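Local coordinates for protein Exo-1,5-alpha-l-arabinofuranobiosidase (Gibberella zeae, PDB 2YDT) that probably hydrolyses alpha-1,5-linked arabinan from its chain end, releasing arabinobiose, with arabinofuranose and an iminosugar inhibitor bound in its pocket, at residues G295-I300 against W312-V317. Sequence-based numbering, arbitrary orientation.
Sequences GTRSEI and WKKWDV. With MN (manganese (II) ion), chain M.
I300 and W315 pair through their backbones where the third and the outermost strand of one propeller blade begin to part: 300-303 and 313-315 close a four-stranded antiparallel sheet, one of six such sheets in this six-bladed beta-propeller. Theirs is a hydrogen-bonded antiparallel pair, with I300 N to W315 O and W315 N to I300 O both 2.9 Å. I300 O also takes a CA-H...O contact from K314 CA.

One residue beyond this pair on each chain, E299 before I300 and D316 after W315, the two carboxylates lie side by side, pointing the same way, and share a manganese ion. E299 OE2 lies 2.4 Å from the metal and D316 OD1 2.2 Å; the carboxylate planes are 29° apart. The R297 guanidinium meets the E299 carboxylate edge-on in its own plane in a salt bridge, NE to OE1 at 3.0 Å and NH2 to OE2, both oxygens on their syn sides but about 32° out of the carboxylate plane, so OE2 serves both arginine and metal. This pairing probably limits rotation of the carboxylate.

The aliphatic part of K314 follows E299, CG lying 3.6 Å from E299 CB. With CG anti to the backbone N (chi1 166°) the chain runs alongside the glutamate, then bends at chi3; its NZ is held by D268 and T270. On the I300 side, CG1 of I300 packs against V317 CG1 at 3.9 Å, the two side chains crossing at about a right angle, and helix 361-364 covers them through V364.

A water ties the segments together: it accepts from S298 OG and V317 N and donates to D316 OD1, the same oxygen that binds manganese.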
ATOM      1  N   GLY A 295       5.666   7.386   5.978  1.00  8.01           N
ATOM      2  CA  GLY A 295       6.307   6.404   6.859  1.00  9.33           C
ATOM      3  C   GLY A 295       7.379   6.954   7.802  1.00 10.63           C
ATOM      4  O   GLY A 295       8.062   6.172   8.479  1.00 12.25           O
ATOM      5  N   THR A 296       7.496   8.292   7.880  1.00 10.77           N
ATOM      6  CA  THR A 296       8.525   8.934   8.722  1.00 12.53           C
ATOM      7  C   THR A 296       7.944   9.915   9.743  1.00 13.14           C
ATOM      8  O   THR A 296       8.719  10.489  10.539  1.00 14.92           O
ATOM      9  CB  THR A 296       9.572   9.665   7.891  1.00 12.29           C
ATOM     10  OG1 THR A 296       8.995  10.757   7.159  1.00 12.42           O
ATOM     11  CG2 THR A 296      10.326   8.693   6.931  1.00 12.68           C
ATOM     12  N   ARG A 297       6.642  10.148   9.697  1.00 13.69           N
ATOM     13  CA  ARG A 297       5.944  11.045  10.658  1.00 15.03           C
ATOM     14  C   ARG A 297       4.636  10.455  11.055  1.00 13.30           C
ATOM     15  O   ARG A 297       4.095   9.647  10.308  1.00 12.87           O
ATOM     16  CB  ARG A 297       5.662  12.403   9.998  1.00 16.52           C
ATOM     17  CG  ARG A 297       6.889  13.093   9.517  1.00 21.75           C
ATOM     18  CD  ARG A 297       6.604  14.491   9.093  1.00 22.88           C
ATOM     19  NE  ARG A 297       6.113  15.264  10.236  1.00 26.11           N
ATOM     20  CZ  ARG A 297       6.800  16.203  10.872  1.00 27.56           C
ATOM     21  NH1 ARG A 297       8.037  16.538  10.480  1.00 25.99           N
ATOM     22  NH2 ARG A 297       6.226  16.815  11.905  1.00 30.25           N
ATOM     23  N   SER A 298       4.073  10.901  12.195  1.00 11.72           N
ATOM     24  CA  SER A 298       2.816  10.348  12.674  1.00 11.79           C
ATOM     25  C   SER A 298       1.560  11.068  12.215  1.00 10.35           C
ATOM     26  O   SER A 298       0.459  10.503  12.310  1.00 11.00           O
ATOM     27  CB  SER A 298       2.832  10.255  14.206  1.00 12.51           C
ATOM     28  OG  SER A 298       2.937  11.544  14.775  1.00 13.32           O
ATOM     29  N   GLU A 299       1.696  12.305  11.727  1.00 10.49           N
ATOM     30  CA  GLU A 299       0.537  13.070  11.321  1.00 11.48           C
ATOM     31  C   GLU A 299      -0.125  12.515  10.056  1.00 12.27           C
ATOM     32  O   GLU A 299       0.482  11.719   9.300  1.00 12.88           O
ATOM     33  CB  GLU A 299       0.887  14.543  11.094  1.00 11.54           C
ATOM     34  CG  GLU A 299       1.466  15.214  12.355  1.00 14.27           C
ATOM     35  CD  GLU A 299       2.957  15.186  12.457  1.00 18.13           C
ATOM     36  OE1 GLU A 299       3.637  14.487  11.686  1.00 15.67           O
ATOM     37  OE2 GLU A 299       3.510  15.910  13.321  1.00 23.00           O
ATOM     38  N   ILE A 300      -1.365  12.925   9.832  1.00 11.78           N
ATOM     39  CA  ILE A 300      -2.029  12.734   8.528  1.00 11.10           C
ATOM     40  C   ILE A 300      -2.022  14.083   7.795  1.00 12.13           C
ATOM     41  O   ILE A 300      -2.024  15.164   8.443  1.00 12.74           O
ATOM     42  CB  ILE A 300      -3.411  12.109   8.633  1.00 11.93           C
ATOM     43  CG1 ILE A 300      -4.403  13.014   9.401  1.00 12.13           C
ATOM     44  CG2 ILE A 300      -3.274  10.644   9.209  1.00 11.02           C
ATOM     45  CD1 ILE A 300      -5.851  12.621   9.235  1.00 12.53           C
ATOM     46  N   TRP A 312      -2.623  21.589   1.191  1.00 13.77           N
ATOM     47  CA  TRP A 312      -2.361  20.443   2.107  1.00 13.59           C
ATOM     48  C   TRP A 312      -2.279  20.945   3.542  1.00 14.29           C
ATOM     49  O   TRP A 312      -1.584  21.942   3.813  1.00 14.45           O
ATOM     50  CB  TRP A 312      -1.096  19.686   1.745  1.00 13.38           C
ATOM     51  CG  TRP A 312      -1.230  18.945   0.454  1.00 12.46           C
ATOM     52  CD1 TRP A 312      -0.886  19.397  -0.809  1.00 12.37           C
ATOM     53  CD2 TRP A 312      -1.765  17.628   0.269  1.00 11.90           C
ATOM     54  NE1 TRP A 312      -1.168  18.427  -1.762  1.00 10.92           N
ATOM     55  CE2 TRP A 312      -1.727  17.344  -1.131  1.00 12.47           C
ATOM     56  CE3 TRP A 312      -2.296  16.662   1.133  1.00 12.69           C
ATOM     57  CZ2 TRP A 312      -2.169  16.109  -1.667  1.00 11.15           C
ATOM     58  CZ3 TRP A 312      -2.741  15.440   0.583  1.00 13.08           C
ATOM     59  CH2 TRP A 312      -2.663  15.181  -0.792  1.00 12.53           C
ATOM     60  N   LYS A 313      -2.963  20.241   4.435  1.00 14.66           N
ATOM     61  CA  LYS A 313      -2.947  20.544   5.873  1.00 14.14           C
ATOM     62  C   LYS A 313      -2.441  19.312   6.635  1.00 15.53           C
ATOM     63  O   LYS A 313      -2.492  18.195   6.114  1.00 15.49           O
ATOM     64  CB  LYS A 313      -4.330  20.936   6.379  1.00 15.05           C
ATOM     65  CG  LYS A 313      -5.119  21.973   5.514  1.00 17.34           C
ATOM     66  CD  LYS A 313      -4.398  23.255   5.276  1.00 21.38           C
ATOM     67  CE  LYS A 313      -5.288  24.311   4.603  1.00 26.01           C
ATOM     68  NZ  LYS A 313      -4.431  25.390   3.959  1.00 26.97           N
ATOM     69  N   LYS A 314      -1.954  19.521   7.849  1.00 14.34           N
ATOM     70  CA  LYS A 314      -1.368  18.461   8.657  1.00 14.24           C
ATOM     71  C   LYS A 314      -2.080  18.373  10.001  1.00 14.65           C
ATOM     72  O   LYS A 314      -2.341  19.419  10.620  1.00 15.62           O
ATOM     73  CB  LYS A 314       0.094  18.756   8.838  1.00 15.85           C
ATOM     74  CG  LYS A 314       0.833  17.949   9.935  1.00 17.27           C
ATOM     75  CD  LYS A 314       2.275  18.385  10.053  1.00 21.36           C
ATOM     76  CE  LYS A 314       2.420  19.556  11.018  1.00 24.75           C
ATOM     77  NZ  LYS A 314       3.788  19.664  11.546  1.00 27.94           N
ATOM     78  N   TRP A 315      -2.351  17.160  10.486  1.00 13.59           N
ATOM     79  CA  TRP A 315      -3.084  16.913  11.739  1.00 12.74           C
ATOM     80  C   TRP A 315      -2.506  15.751  12.538  1.00 14.20           C
ATOM     81  O   TRP A 315      -2.224  14.679  11.977  1.00 13.22           O
ATOM     82  CB  TRP A 315      -4.582  16.624  11.507  1.00 13.10           C
ATOM     83  CG  TRP A 315      -5.236  17.476  10.446  1.00 13.73           C
ATOM     84  CD1 TRP A 315      -5.372  17.166   9.135  1.00 15.81           C
ATOM     85  CD2 TRP A 315      -5.801  18.784  10.602  1.00 14.78           C
ATOM     86  NE1 TRP A 315      -5.997  18.177   8.450  1.00 14.85           N
ATOM     87  CE2 TRP A 315      -6.279  19.184   9.336  1.00 15.76           C
ATOM     88  CE3 TRP A 315      -5.985  19.636  11.693  1.00 18.52           C
ATOM     89  CZ2 TRP A 315      -6.907  20.415   9.122  1.00 16.41           C
ATOM     90  CZ3 TRP A 315      -6.612  20.852  11.482  1.00 16.65           C
ATOM     91  CH2 TRP A 315      -7.061  21.230  10.214  1.00 19.61           C
ATOM     92  N   ASP A 316      -2.372  15.930  13.857  1.00 13.60           N
ATOM     93  CA  ASP A 316      -1.932  14.853  14.731  1.00 13.69           C
ATOM     94  C   ASP A 316      -3.000  13.810  14.882  1.00 13.64           C
ATOM     95  O   ASP A 316      -4.206  14.108  14.860  1.00 13.33           O
ATOM     96  CB  ASP A 316      -1.592  15.399  16.140  1.00 14.45           C
ATOM     97  CG  ASP A 316      -0.387  16.244  16.154  1.00 18.28           C
ATOM     98  OD1 ASP A 316       0.638  15.865  15.551  1.00 20.19           O
ATOM     99  OD2 ASP A 316      -0.430  17.320  16.789  1.00 24.99           O
ATOM    100  N   VAL A 317      -2.548  12.557  15.041  1.00 12.90           N
ATOM    101  CA  VAL A 317      -3.427  11.438  15.323  1.00 11.94           C
ATOM    102  C   VAL A 317      -2.742  10.545  16.362  1.00 12.22           C
ATOM    103  O   VAL A 317      -1.536  10.673  16.553  1.00 12.97           O
ATOM    104  CB  VAL A 317      -3.722  10.596  14.028  1.00 11.43           C
ATOM    105  CG1 VAL A 317      -4.553  11.412  12.990  1.00 10.22           C
ATOM    106  CG2 VAL A 317      -2.423  10.058  13.440  1.00 11.87           C
TER
HETATM  107 MN    MN M1511       2.625  16.717  15.343  0.60 23.42          MN
HETATM  108  O   HOH W   1       0.523  12.858  15.451  1.00 15.77           O
HETATM  109  O   HOH W   2       2.197  18.097  14.424  0.40 19.61           O